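PDB 4O7H: glutathione S-transferase from Rhodospirillum rubrum F11, which probably catalyses the attack of the glutathione thiol on electrophilic substrates, as glutathione transferases do. Local coordinates for residues A[3-8]-A[28-33]; A[142-147]-A[185-190]; A[111-116]-A[128-133]; A[89-94]-A[158-163]. All blocks are in the same frame, centred on the assembly; numbering follows the deposited sequence.

Interaction 1: A[3-8]-A[28-33]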
loop_
_atom_site.group_PDB
_atom_site.type_symbol
_atom_site.label_atom_id
_atom_site.label_comp_id
_atom_site.label_asym_id
_atom_site.label_seq_id
_atom_site.Cartn_x
_atom_site.Cartn_y
_atom_site.Cartn_z
ATOM N N ARG A 3 -7.652 14.269 -16.686
ATOM C CA ARG A 3 -7.365 15.150 -15.548
ATOM C C ARG A 3 -6.857 14.352 -14.366
ATOM O O ARG A 3 -7.272 13.184 -14.157
ATOM C CB ARG A 3 -8.630 15.871 -15.146
ATOM C CG ARG A 3 -8.675 16.568 -13.838
ATOM C CD ARG A 3 -10.187 16.877 -13.685
ATOM N NE ARG A 3 -10.492 17.950 -14.638
ATOM C CZ ARG A 3 -11.363 18.902 -14.407
ATOM N NH1 ARG A 3 -12.095 18.842 -13.316
ATOM N NH2 ARG A 3 -11.479 19.908 -15.254
ATOM N N LEU A 4 -5.953 14.968 -13.632
ATOM C CA LEU A 4 -5.448 14.382 -12.389
ATOM C C LEU A 4 -5.704 15.334 -11.224
ATOM O O LEU A 4 -5.215 16.490 -11.188
ATOM C CB LEU A 4 -3.934 14.094 -12.514
ATOM C CG LEU A 4 -3.385 13.400 -11.283
ATOM C CD1 LEU A 4 -3.848 11.960 -11.277
ATOM C CD2 LEU A 4 -1.883 13.544 -11.177
ATOM N N TYR A 5 -6.483 14.873 -10.267
ATOM C CA TYR A 5 -6.626 15.544 -9.000
ATOM C C TYR A 5 -5.419 15.237 -8.145
ATOM O O TYR A 5 -5.085 14.039 -7.886
ATOM C CB TYR A 5 -7.936 15.149 -8.288
ATOM C CG TYR A 5 -9.189 15.651 -8.973
ATOM C CD1 TYR A 5 -9.786 14.924 -9.996
ATOM C CD2 TYR A 5 -9.728 16.877 -8.637
ATOM C CE1 TYR A 5 -10.905 15.381 -10.651
ATOM C CE2 TYR A 5 -10.837 17.355 -9.289
ATOM C CZ TYR A 5 -11.409 16.622 -10.295
ATOM O OH TYR A 5 -12.561 17.088 -10.958
ATOM N N HIS A 6 -4.757 16.282 -7.665
ATOM C CA HIS A 6 -3.498 16.092 -6.961
ATOM C C HIS A 6 -3.296 17.185 -5.897
ATOM O O HIS A 6 -4.047 18.176 -5.837
ATOM C CB HIS A 6 -2.321 16.116 -7.952
ATOM C CG HIS A 6 -1.859 17.493 -8.313
ATOM N ND1 HIS A 6 -0.705 18.036 -7.797
ATOM C CD2 HIS A 6 -2.384 18.422 -9.142
ATOM C CE1 HIS A 6 -0.562 19.266 -8.254
ATOM N NE2 HIS A 6 -1.560 19.524 -9.084
ATOM N N HIS A 7 -2.255 17.038 -5.118
ATOM C CA HIS A 7 -1.686 18.154 -4.397
ATOM C C HIS A 7 -0.224 17.918 -4.211
ATOM O O HIS A 7 0.246 16.776 -4.235
ATOM C CB HIS A 7 -2.422 18.520 -3.117
ATOM C CG HIS A 7 -2.409 17.508 -2.046
ATOM N ND1 HIS A 7 -1.291 17.219 -1.296
ATOM C CD2 HIS A 7 -3.418 16.783 -1.498
ATOM C CE1 HIS A 7 -1.591 16.326 -0.366
ATOM N NE2 HIS A 7 -2.881 16.051 -0.459
ATOM N N GLY A 8 0.515 18.998 -4.050
ATOM C CA GLY A 8 1.965 18.915 -4.002
ATOM C C GLY A 8 2.524 18.162 -2.825
ATOM O O GLY A 8 3.683 17.728 -2.884
ATOM N N GLU A 28 -4.616 17.493 -17.504
ATOM C CA GLU A 28 -4.827 18.710 -16.760
ATOM C C GLU A 28 -4.656 18.466 -15.265
ATOM O O GLU A 28 -5.340 17.590 -14.686
ATOM C CB GLU A 28 -6.241 19.250 -16.999
ATOM C CG GLU A 28 -6.554 20.508 -16.206
ATOM C CD GLU A 28 -7.990 21.010 -16.438
ATOM O OE1 GLU A 28 -8.809 20.324 -17.117
ATOM O OE2 GLU A 28 -8.293 22.094 -15.896
ATOM N N ALA A 29 -3.741 19.176 -14.649
ATOM C CA ALA A 29 -3.504 19.038 -13.212
ATOM C C ALA A 29 -4.470 19.886 -12.451
ATOM O O ALA A 29 -4.534 21.121 -12.681
ATOM C CB ALA A 29 -2.092 19.431 -12.816
ATOM N N VAL A 30 -5.220 19.258 -11.538
ATOM C CA VAL A 30 -6.212 19.965 -10.737
ATOM C C VAL A 30 -5.939 19.780 -9.251
ATOM O O VAL A 30 -5.913 18.657 -8.749
ATOM C CB VAL A 30 -7.619 19.462 -11.057
ATOM C CG1 VAL A 30 -8.672 20.220 -10.239
ATOM C CG2 VAL A 30 -7.886 19.584 -12.548
ATOM N N ILE A 31 -5.682 20.860 -8.542
ATOM C CA ILE A 31 -5.400 20.800 -7.134
ATOM C C ILE A 31 -6.663 20.525 -6.331
ATOM O O ILE A 31 -7.699 21.188 -6.529
ATOM C CB ILE A 31 -4.755 22.097 -6.610
ATOM C CG1 ILE A 31 -3.446 22.333 -7.377
ATOM C CG2 ILE A 31 -4.558 22.020 -5.105
ATOM C CD1 ILE A 31 -2.815 23.729 -7.280
ATOM N N GLU A 32 -6.571 19.544 -5.451
ATOM C CA GLU A 32 -7.541 19.358 -4.393
ATOM C C GLU A 32 -6.834 19.346 -3.052
ATOM O O GLU A 32 -5.961 18.494 -2.794
ATOM C CB GLU A 32 -8.324 18.060 -4.541
ATOM C CG GLU A 32 -9.370 17.832 -3.435
ATOM C CD GLU A 32 -10.596 18.757 -3.513
ATOM O OE1 GLU A 32 -10.819 19.367 -4.569
ATOM O OE2 GLU A 32 -11.305 18.931 -2.466
ATOM N N GLU A 33 -7.192 20.292 -2.185
ATOM C CA GLU A 33 -6.676 20.321 -0.835
ATOM C C GLU A 33 -7.530 19.436 0.057
ATOM O O GLU A 33 -8.590 19.856 0.541
ATOM C CB GLU A 33 -6.661 21.787 -0.341
ATOM C CG GLU A 33 -5.882 22.694 -1.300
ATOM C CD GLU A 33 -5.736 24.148 -0.804
ATOM O OE1 GLU A 33 -6.715 24.722 -0.292
ATOM O OE2 GLU A 33 -4.630 24.716 -0.959
#
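Arg3 and Glu28 pair at the start of two parallel neighbouring strands, 3-6 and 28-31, on the sheet face that also carries Tyr5 and Val30. With CG anti to the backbone N (chi1 166°), Arg3 CB and CG pass the carbonyl oxygen of Glu28, and Arg3 CG rests 3.4 Å from Val30 CG2. CD and NE follow the same methyl, which lies over one guanidinium face, offset toward the rim. At the tip the nitrogens part. NH2 of Arg3 makes a salt bridge of 3.3 Å to Glu28 OE1, which it meets from above the carboxylate plane, and the two planes stand 88° apart; Arg3 NH1 bonds Tyr5 OH at 3.0 Å, within the guanidinium plane. Cutting Arg3 back to an alanine would probably leave the Glu28 carboxylate and the Tyr5 hydroxyl without these mates. On the other face, His6 NE2 lies 3.8 Å from both Ala29 CB and Ile31 CG1, beside helix 11-22, which completes a beta-alpha-beta unit of the thioredoxin-like domain. Backbone bonds alternate between the strands, from Leu4 N to Glu28 O (2.9 Å) through to Glu32 N and His6 O. The chemistry implies that this ladder joins the strands, while Arg3 ties three side chains together at a partly exposed margin.

Interaction 2: A[142-147]-A[185-190]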
loop_
_atom_site.group_PDB
_atom_site.type_symbol
_atom_site.label_atom_id
_atom_site.label_comp_id
_atom_site.label_asym_id
_atom_site.label_seq_id
_atom_site.Cartn_x
_atom_site.Cartn_y
_atom_site.Cartn_z
ATOM N N ARG A 142 21.151 4.428 2.339
ATOM C CA ARG A 142 22.180 3.392 2.228
ATOM C C ARG A 142 21.704 2.240 1.337
ATOM O O ARG A 142 22.477 1.674 0.529
ATOM C CB ARG A 142 22.597 2.836 3.615
ATOM C CG ARG A 142 23.386 3.795 4.478
ATOM C CD ARG A 142 24.178 3.063 5.584
ATOM N NE ARG A 142 23.295 2.383 6.516
ATOM C CZ ARG A 142 22.698 2.975 7.545
ATOM N NH1 ARG A 142 22.890 4.268 7.776
ATOM N NH2 ARG A 142 21.893 2.268 8.327
ATOM N N TYR A 143 20.419 1.902 1.451
ATOM C CA TYR A 143 19.857 0.840 0.629
ATOM C C TYR A 143 19.798 1.211 -0.838
ATOM O O TYR A 143 20.112 0.440 -1.711
ATOM C CB TYR A 143 18.468 0.450 1.163
ATOM C CG TYR A 143 17.867 -0.755 0.536
ATOM C CD1 TYR A 143 18.631 -1.890 0.303
ATOM C CD2 TYR A 143 16.540 -0.765 0.155
ATOM C CE1 TYR A 143 18.068 -3.018 -0.278
ATOM C CE2 TYR A 143 15.964 -1.881 -0.411
ATOM C CZ TYR A 143 16.730 -3.005 -0.624
ATOM O OH TYR A 143 16.224 -4.105 -1.231
ATOM N N ILE A 144 19.346 2.430 -1.119
ATOM C CA ILE A 144 19.366 2.932 -2.478
ATOM C C ILE A 144 20.766 2.884 -3.065
ATOM O O ILE A 144 20.971 2.435 -4.189
ATOM C CB ILE A 144 18.785 4.366 -2.516
ATOM C CG1 ILE A 144 17.285 4.340 -2.214
ATOM C CG2 ILE A 144 19.093 5.025 -3.847
ATOM C CD1 ILE A 144 16.667 5.698 -2.063
ATOM N N SER A 145 21.733 3.350 -2.272
ATOM C CA SER A 145 23.114 3.346 -2.735
ATOM C C SER A 145 23.587 1.917 -3.081
ATOM O O SER A 145 24.227 1.713 -4.097
ATOM C CB SER A 145 24.047 3.936 -1.701
ATOM O OG SER A 145 23.788 5.335 -1.495
ATOM N N TRP A 146 23.228 0.968 -2.242
ATOM C CA TRP A 146 23.539 -0.471 -2.489
ATOM C C TRP A 146 22.923 -0.993 -3.779
ATOM O O TRP A 146 23.621 -1.567 -4.663
ATOM C CB TRP A 146 23.090 -1.306 -1.276
ATOM C CG TRP A 146 23.442 -2.733 -1.419
ATOM C CD1 TRP A 146 22.661 -3.724 -1.931
ATOM C CD2 TRP A 146 24.713 -3.336 -1.106
ATOM N NE1 TRP A 146 23.375 -4.917 -1.959
ATOM C CE2 TRP A 146 24.617 -4.706 -1.434
ATOM C CE3 TRP A 146 25.903 -2.845 -0.572
ATOM C CZ2 TRP A 146 25.696 -5.607 -1.277
ATOM C CZ3 TRP A 146 26.994 -3.778 -0.400
ATOM C CH2 TRP A 146 26.857 -5.102 -0.754
ATOM N N LEU A 147 21.629 -0.708 -3.980
ATOM C CA LEU A 147 20.946 -1.137 -5.202
ATOM C C LEU A 147 21.570 -0.511 -6.448
ATOM O O LEU A 147 21.858 -1.182 -7.433
ATOM C CB LEU A 147 19.425 -0.824 -5.092
ATOM C CG LEU A 147 18.657 -1.521 -3.994
ATOM C CD1 LEU A 147 17.284 -0.876 -3.973
ATOM C CD2 LEU A 147 18.598 -3.031 -4.300
ATOM N N PRO A 185 26.560 9.556 -1.364
ATOM C CA PRO A 185 26.834 10.061 -2.702
ATOM C C PRO A 185 26.268 9.212 -3.873
ATOM O O PRO A 185 25.900 9.769 -4.904
ATOM C CB PRO A 185 28.362 10.151 -2.759
ATOM C CG PRO A 185 28.860 9.323 -1.602
ATOM C CD PRO A 185 27.803 9.411 -0.556
ATOM N N GLN A 186 26.202 7.890 -3.735
ATOM C CA GLN A 186 25.686 7.064 -4.834
ATOM C C GLN A 186 24.160 7.340 -4.990
ATOM O O GLN A 186 23.656 7.442 -6.110
ATOM C CB GLN A 186 25.958 5.583 -4.558
ATOM C CG GLN A 186 27.461 5.305 -4.463
ATOM C CD GLN A 186 27.819 4.038 -3.681
ATOM O OE1 GLN A 186 27.395 3.850 -2.541
ATOM N NE2 GLN A 186 28.597 3.171 -4.302
ATOM N N ALA A 187 23.448 7.387 -3.881
ATOM C CA ALA A 187 21.994 7.766 -3.900
ATOM C C ALA A 187 21.789 9.168 -4.433
ATOM O O ALA A 187 20.874 9.409 -5.237
ATOM C CB ALA A 187 21.348 7.682 -2.514
ATOM N N LYS A 188 22.660 10.095 -4.025
ATOM C CA LYS A 188 22.580 11.443 -4.553
ATOM C C LYS A 188 22.696 11.501 -6.076
ATOM O O LYS A 188 21.918 12.202 -6.781
ATOM C CB LYS A 188 23.692 12.290 -3.919
ATOM C CG LYS A 188 23.564 13.758 -4.295
ATOM C CD LYS A 188 24.744 14.591 -3.820
ATOM C CE LYS A 188 24.699 15.920 -4.556
ATOM N NZ LYS A 188 25.853 16.805 -4.221
ATOM N N GLU A 189 23.652 10.758 -6.615
ATOM C CA GLU A 189 23.830 10.720 -8.059
ATOM C C GLU A 189 22.629 10.147 -8.783
ATOM O O GLU A 189 22.272 10.624 -9.824
ATOM C CB GLU A 189 25.117 9.982 -8.450
ATOM C CG GLU A 189 26.346 10.871 -8.215
ATOM C CD GLU A 189 26.106 12.358 -8.589
ATOM O OE1 GLU A 189 25.881 12.682 -9.808
ATOM O OE2 GLU A 189 26.103 13.235 -7.652
ATOM N N TRP A 190 22.036 9.096 -8.220
ATOM C CA TRP A 190 20.844 8.495 -8.789
ATOM C C TRP A 190 19.691 9.486 -8.779
ATOM O O TRP A 190 18.973 9.645 -9.776
ATOM C CB TRP A 190 20.497 7.191 -8.044
ATOM C CG TRP A 190 19.000 6.815 -8.209
ATOM C CD1 TRP A 190 18.450 6.125 -9.196
ATOM C CD2 TRP A 190 17.940 7.151 -7.314
ATOM N NE1 TRP A 190 17.100 5.971 -9.005
ATOM C CE2 TRP A 190 16.758 6.628 -7.851
ATOM C CE3 TRP A 190 17.883 7.870 -6.131
ATOM C CZ2 TRP A 190 15.525 6.828 -7.247
ATOM C CZ3 TRP A 190 16.673 8.095 -5.538
ATOM C CH2 TRP A 190 15.500 7.556 -6.082
HETATM O O HOH W 1 26.729 6.355 -1.274
#
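Ser145 OG is gripped from several sides where helix 127-150 meets the first turn of helix 185-195. It bonds the carbonyl oxygen of Leu141, one turn back in its own helix, and accepts a weak, bent hydrogen bond from Ala187 N (N to OG 3.2 Å, 135° at the hydrogen). A water 3.1 Å from Ser145 OG extends the link: it accepts from Gln186 N at 2.9 Å and donates to Gln186 OE1. Amides in the first turn of a helix lack acceptors within that helix, so the serine and the water serve Ala187 N and Gln186 N; Pro185, which has no N-H to satisfy, suits the opening position. With OG anti to the carbonyl carbon (chi1 -66°), the hydroxyl leans onto Ala187, while Ser145 CB touches Gln186 OE1.

Small side chains make the closeness possible. Ser145 and Ala187 bring their CA atoms to 4.7 Å, and the axes of the short segments approach to 7.8 Å at a crossing angle of 74°. Beside them Ile144 CG2 packs on Ala187 CB at 3.7 Å and on Trp190 CE3 at 3.8 Å, the isoleucine and indole crossing at about a right angle. Behind this greasy side stand Phe98 of helix 85-119 and Leu170 of helix 161-175, which touch Ile144, and Asp163 OD1 accepts a hydrogen bond from Trp190 NE1, so the crossing is sealed into the all-helical domain.

Interaction 3: A[111-116]-A[128-133]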
loop_
_atom_site.group_PDB
_atom_site.type_symbol
_atom_site.label_atom_id
_atom_site.label_comp_id
_atom_site.label_asym_id
_atom_site.label_seq_id
_atom_site.Cartn_x
_atom_site.Cartn_y
_atom_site.Cartn_z
ATOM N N VAL A 111 6.744 15.168 6.375
ATOM C CA VAL A 111 5.782 15.945 5.630
ATOM C C VAL A 111 4.702 16.549 6.551
ATOM O O VAL A 111 4.339 17.715 6.412
ATOM C CB VAL A 111 5.125 15.136 4.472
ATOM C CG1 VAL A 111 3.968 15.877 3.852
ATOM C CG2 VAL A 111 6.170 14.820 3.457
ATOM N N ARG A 112 4.229 15.746 7.494
ATOM C CA ARG A 112 3.153 16.187 8.358
ATOM C C ARG A 112 3.698 17.371 9.190
ATOM O O ARG A 112 3.095 18.440 9.226
ATOM C CB ARG A 112 2.664 15.068 9.285
ATOM C CG ARG A 112 1.455 15.484 10.126
ATOM C CD ARG A 112 1.092 14.422 11.154
ATOM N NE ARG A 112 2.229 14.062 11.973
ATOM C CZ ARG A 112 2.813 12.876 11.990
ATOM N NH1 ARG A 112 2.361 11.878 11.209
ATOM N NH2 ARG A 112 3.874 12.700 12.771
ATOM N N GLU A 113 4.830 17.132 9.831
ATOM C CA GLU A 113 5.347 18.057 10.836
ATOM C C GLU A 113 5.928 19.319 10.233
ATOM O O GLU A 113 5.749 20.421 10.782
ATOM C CB GLU A 113 6.372 17.369 11.728
ATOM C CG GLU A 113 5.835 16.165 12.503
ATOM C CD GLU A 113 4.618 16.495 13.340
ATOM O OE1 GLU A 113 4.561 17.615 13.921
ATOM O OE2 GLU A 113 3.705 15.650 13.427
ATOM N N LYS A 114 6.597 19.198 9.098
ATOM C CA LYS A 114 7.281 20.356 8.515
ATOM C C LYS A 114 6.586 21.032 7.365
ATOM O O LYS A 114 6.872 22.202 7.063
ATOM C CB LYS A 114 8.684 19.951 8.092
ATOM C CG LYS A 114 9.481 19.546 9.313
ATOM C CD LYS A 114 10.918 19.318 8.995
ATOM C CE LYS A 114 11.614 20.618 8.676
ATOM N NZ LYS A 114 13.074 20.357 8.605
ATOM N N LEU A 115 5.684 20.321 6.683
ATOM C CA LEU A 115 5.048 20.880 5.548
ATOM C C LEU A 115 3.562 21.088 5.783
ATOM O O LEU A 115 3.072 22.222 5.658
ATOM C CB LEU A 115 5.298 20.009 4.318
ATOM C CG LEU A 115 6.769 19.832 3.987
ATOM C CD1 LEU A 115 6.932 18.997 2.726
ATOM C CD2 LEU A 115 7.457 21.193 3.831
ATOM N N LEU A 116 2.832 20.023 6.097
ATOM C CA LEU A 116 1.394 20.137 6.232
ATOM C C LEU A 116 1.044 21.097 7.371
ATOM O O LEU A 116 0.167 21.921 7.214
ATOM C CB LEU A 116 0.713 18.772 6.465
ATOM C CG LEU A 116 -0.819 18.927 6.589
ATOM C CD1 LEU A 116 -1.448 19.497 5.323
ATOM C CD2 LEU A 116 -1.483 17.616 6.982
ATOM N N ARG A 128 10.307 15.249 18.152
ATOM C CA ARG A 128 10.558 13.831 18.308
ATOM C C ARG A 128 10.326 13.066 16.986
ATOM O O ARG A 128 11.131 12.222 16.581
ATOM C CB ARG A 128 9.619 13.282 19.373
ATOM N N GLN A 129 9.195 13.362 16.364
ATOM C CA GLN A 129 8.816 12.772 15.061
ATOM C C GLN A 129 9.838 13.188 13.991
ATOM O O GLN A 129 10.239 12.374 13.172
ATOM C CB GLN A 129 7.436 13.272 14.633
ATOM C CG GLN A 129 6.277 12.814 15.503
ATOM C CD GLN A 129 5.669 11.520 15.005
ATOM O OE1 GLN A 129 5.633 11.245 13.804
ATOM N NE2 GLN A 129 5.174 10.716 15.931
ATOM N N ILE A 130 10.287 14.439 14.050
ATOM C CA ILE A 130 11.255 14.971 13.088
ATOM C C ILE A 130 12.617 14.298 13.228
ATOM O O ILE A 130 13.244 13.912 12.233
ATOM C CB ILE A 130 11.349 16.521 13.180
ATOM C CG1 ILE A 130 10.070 17.166 12.637
ATOM C CG2 ILE A 130 12.573 17.048 12.437
ATOM C CD1 ILE A 130 9.912 18.640 12.982
ATOM N N ARG A 131 13.082 14.112 14.464
ATOM C CA ARG A 131 14.375 13.462 14.677
ATOM C C ARG A 131 14.358 12.025 14.171
ATOM O O ARG A 131 15.341 11.557 13.618
ATOM C CB ARG A 131 14.804 13.514 16.173
ATOM N N ALA A 132 13.245 11.324 14.382
ATOM C CA ALA A 132 13.129 9.924 13.984
ATOM C C ALA A 132 13.178 9.832 12.448
ATOM O O ALA A 132 13.914 9.030 11.894
ATOM C CB ALA A 132 11.823 9.335 14.513
ATOM N N GLY A 133 12.435 10.709 11.801
ATOM C CA GLY A 133 12.411 10.769 10.304
ATOM C C GLY A 133 13.766 11.048 9.708
ATOM O O GLY A 133 14.205 10.374 8.760
#
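Arg112 reaches from helix 85-119 toward Gln129 of helix 127-150, its guanidinium plane turned 70° from the amide plane. Gln129 OE1 lies in the guanidinium plane, yet Arg112 NH2 stands above the carbonyl plane, and their 2.5 Å separation is too short for an ordinary hydrogen bond, so the details of this link are doubtful. The bend at chi3 (54°) folds Arg112 back on its neighbour: Arg112 NE meets Glu113 OE2 at 2.6 Å, in the guanidinium plane, as part of a salt bridge. Glu113 OE1 is held separately by Lys117 and by the backbone N of Asp126. A leucine in place of Arg112 would probably leave Glu113 OE2 without this counter-charge.

Alongside the polar edge runs an apolar strip built partly from the stems of charged residues. Glu113 CB rests on Ile130 CG1 at 3.8 Å, and Lys114 crosses the isoleucine at about a right angle, with Lys114 CG 3.8 Å from Ile130 CD1, before its amine reaches Asp178. Long chains suit a crossing whose segment axes stay 9.6 Å apart. The chemistry implies a division of labour: methylene groups pack against Ile130 between the helices, while the charges pair off at their ends.

Interaction 4: A[89-94]-A[158-163]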
loop_
_atom_site.group_PDB
_atom_site.type_symbol
_atom_site.label_atom_id
_atom_site.label_comp_id
_atom_site.label_asym_id
_atom_site.label_seq_id
_atom_site.Cartn_x
_atom_site.Cartn_y
_atom_site.Cartn_z
ATOM N N ALA A 89 7.835 -8.249 -10.360
ATOM C CA ALA A 89 7.742 -8.486 -8.929
ATOM C C ALA A 89 8.771 -7.667 -8.127
ATOM O O ALA A 89 8.474 -7.254 -7.012
ATOM C CB ALA A 89 7.911 -9.971 -8.640
ATOM N N GLU A 90 9.987 -7.499 -8.657
ATOM C CA GLU A 90 11.029 -6.716 -7.995
ATOM C C GLU A 90 10.636 -5.231 -7.991
ATOM O O GLU A 90 10.779 -4.518 -6.969
ATOM C CB GLU A 90 12.380 -6.952 -8.693
ATOM C CG GLU A 90 13.538 -6.136 -8.176
ATOM C CD GLU A 90 13.944 -6.412 -6.737
ATOM O OE1 GLU A 90 13.446 -7.380 -6.117
ATOM O OE2 GLU A 90 14.776 -5.630 -6.192
ATOM N N VAL A 91 10.111 -4.773 -9.118
ATOM C CA VAL A 91 9.588 -3.390 -9.166
ATOM C C VAL A 91 8.529 -3.195 -8.076
ATOM O O VAL A 91 8.553 -2.188 -7.310
ATOM C CB VAL A 91 8.994 -3.044 -10.535
ATOM C CG1 VAL A 91 8.327 -1.670 -10.481
ATOM C CG2 VAL A 91 10.072 -3.061 -11.600
ATOM N N ARG A 92 7.571 -4.107 -8.014
ATOM C CA ARG A 92 6.469 -3.991 -7.046
ATOM C C ARG A 92 6.938 -4.097 -5.580
ATOM O O ARG A 92 6.426 -3.366 -4.684
ATOM C CB ARG A 92 5.336 -4.956 -7.381
ATOM C CG ARG A 92 4.638 -4.628 -8.672
ATOM C CD ARG A 92 3.336 -5.356 -8.800
ATOM N NE ARG A 92 2.607 -5.135 -10.051
ATOM C CZ ARG A 92 2.588 -5.953 -11.103
ATOM N NH1 ARG A 92 3.308 -7.065 -11.152
ATOM N NH2 ARG A 92 1.819 -5.663 -12.112
ATOM N N ARG A 93 7.928 -4.964 -5.327
ATOM C CA ARG A 93 8.573 -5.042 -4.032
ATOM C C ARG A 93 9.107 -3.691 -3.613
ATOM O O ARG A 93 8.890 -3.265 -2.476
ATOM C CB ARG A 93 9.730 -6.101 -4.035
ATOM C CG ARG A 93 10.415 -6.237 -2.683
ATOM C CD ARG A 93 11.633 -7.172 -2.747
ATOM N NE ARG A 93 12.803 -6.580 -3.405
ATOM C CZ ARG A 93 13.618 -5.731 -2.792
ATOM N NH1 ARG A 93 13.370 -5.351 -1.537
ATOM N NH2 ARG A 93 14.658 -5.252 -3.443
ATOM N N LEU A 94 9.831 -3.059 -4.519
ATOM C CA LEU A 94 10.475 -1.789 -4.200
ATOM C C LEU A 94 9.453 -0.665 -4.106
ATOM O O LEU A 94 9.570 0.227 -3.245
ATOM C CB LEU A 94 11.579 -1.486 -5.222
ATOM C CG LEU A 94 12.846 -2.307 -4.955
ATOM C CD1 LEU A 94 13.742 -2.214 -6.164
ATOM C CD2 LEU A 94 13.558 -1.847 -3.691
ATOM N N MET A 158 16.085 -0.881 -16.434
ATOM C CA MET A 158 15.296 0.209 -16.996
ATOM C C MET A 158 14.669 0.986 -15.846
ATOM O O MET A 158 14.490 0.424 -14.795
ATOM C CB MET A 158 14.191 -0.329 -17.889
ATOM C CG MET A 158 13.348 -1.412 -17.296
ATOM S SD MET A 158 12.071 -2.035 -18.423
ATOM C CE MET A 158 10.789 -0.843 -18.094
ATOM N N LEU A 159 14.395 2.256 -16.085
ATOM C CA LEU A 159 13.688 3.066 -15.124
ATOM C C LEU A 159 12.261 2.496 -14.969
ATOM O O LEU A 159 11.593 2.148 -15.957
ATOM C CB LEU A 159 13.671 4.526 -15.559
ATOM C CG LEU A 159 12.975 5.435 -14.546
ATOM C CD1 LEU A 159 13.741 6.726 -14.272
ATOM C CD2 LEU A 159 11.564 5.673 -14.969
ATOM N N THR A 160 11.784 2.425 -13.705
ATOM C CA THR A 160 10.470 1.837 -13.416
ATOM C C THR A 160 9.776 2.643 -12.340
ATOM O O THR A 160 10.310 3.638 -11.822
ATOM C CB THR A 160 10.574 0.403 -12.902
ATOM O OG1 THR A 160 11.277 0.386 -11.649
ATOM C CG2 THR A 160 11.269 -0.453 -13.930
ATOM N N TYR A 161 8.585 2.172 -11.996
ATOM C CA TYR A 161 7.827 2.760 -10.896
ATOM C C TYR A 161 8.684 2.731 -9.614
ATOM O O TYR A 161 8.465 3.499 -8.692
ATOM C CB TYR A 161 6.538 1.997 -10.656
ATOM C CG TYR A 161 5.456 2.325 -11.639
ATOM C CD1 TYR A 161 5.038 3.632 -11.800
ATOM C CD2 TYR A 161 4.825 1.361 -12.366
ATOM C CE1 TYR A 161 4.030 3.930 -12.664
ATOM C CE2 TYR A 161 3.802 1.671 -13.223
ATOM C CZ TYR A 161 3.447 2.965 -13.400
ATOM O OH TYR A 161 2.434 3.250 -14.272
ATOM N N ALA A 162 9.653 1.836 -9.494
ATOM C CA ALA A 162 10.491 1.872 -8.297
ATOM C C ALA A 162 11.252 3.145 -8.154
ATOM O O ALA A 162 11.296 3.775 -7.055
ATOM C CB ALA A 162 11.455 0.689 -8.304
ATOM N N ASP A 163 11.933 3.550 -9.222
ATOM C CA ASP A 163 12.675 4.813 -9.201
ATOM C C ASP A 163 11.733 6.002 -9.001
ATOM O O ASP A 163 12.012 6.925 -8.218
ATOM C CB ASP A 163 13.397 5.019 -10.531
ATOM C CG ASP A 163 14.310 3.880 -10.880
ATOM O OD1 ASP A 163 15.493 3.912 -10.441
ATOM O OD2 ASP A 163 13.830 2.950 -11.598
#
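Val91 packs against Thr160 and Ala162 where helix 85-119 passes the beginning of helix 161-175. This is the tight part: Val91 CG2 lies 3.7 Å from both Thr160 OG1 and Thr160 CG2, and one turn on Leu94 CB meets Ala162 CB at 3.8 Å. A branched valine fills the angle between threonine and alanine, and the small alanine lets the backbones draw close, Val91 CA to Ala162 CA being 5.4 Å. Contact loosens toward Tyr161, where Val91 CG1 comes only to 4.1 Å from Tyr161 CB, and the ring turns to Cys68 and Leu71 of helix 64-74.

The touching residues are all buried, so the contact has no solvent side among them. Off the contact, Arg93 takes Glu90 side-on through NE and NH2, facing Tyr143 and Pro46 of the second subunit.

Thr160 is the N-cap. Its OG1, set between the backbone N and the carbonyl carbon (chi1 63°), accepts from Ala162 N at 3.1 Å, and Thr160 N gives its hydrogen to Asp163 OD2 at 3.0 Å. These reciprocal bonds form a capping box, and the Thr-Tyr-Ala-Asp run fits the Ser/Thr-x-x-Asp N-capping box well known at this helix start in glutathione transferases.

In the fold
Interaction 1 closes first along the chain and lies in the sheet of the thioredoxin-like domain; the other three join helices of the all-helical domain. Interaction 3 ties helix 85-119 to the helix that follows it, about 24 Å from interaction 1 between centres; both its segments fall between the two of interaction 4 and precede those of interaction 2. Interactions 2 and 4 are interleaved in sequence, their centres about 15 Å apart, and they touch: Tyr143 meets Arg93, and Trp190 meets Asp163. Helices 85-119, 127-150, 161-175 and 185-195 are thus locked into one bundle. Interactions 1 and 2 lie on opposite sides of the chain's centre, about 31 Å apart between centres, marking the two-domain build of the family.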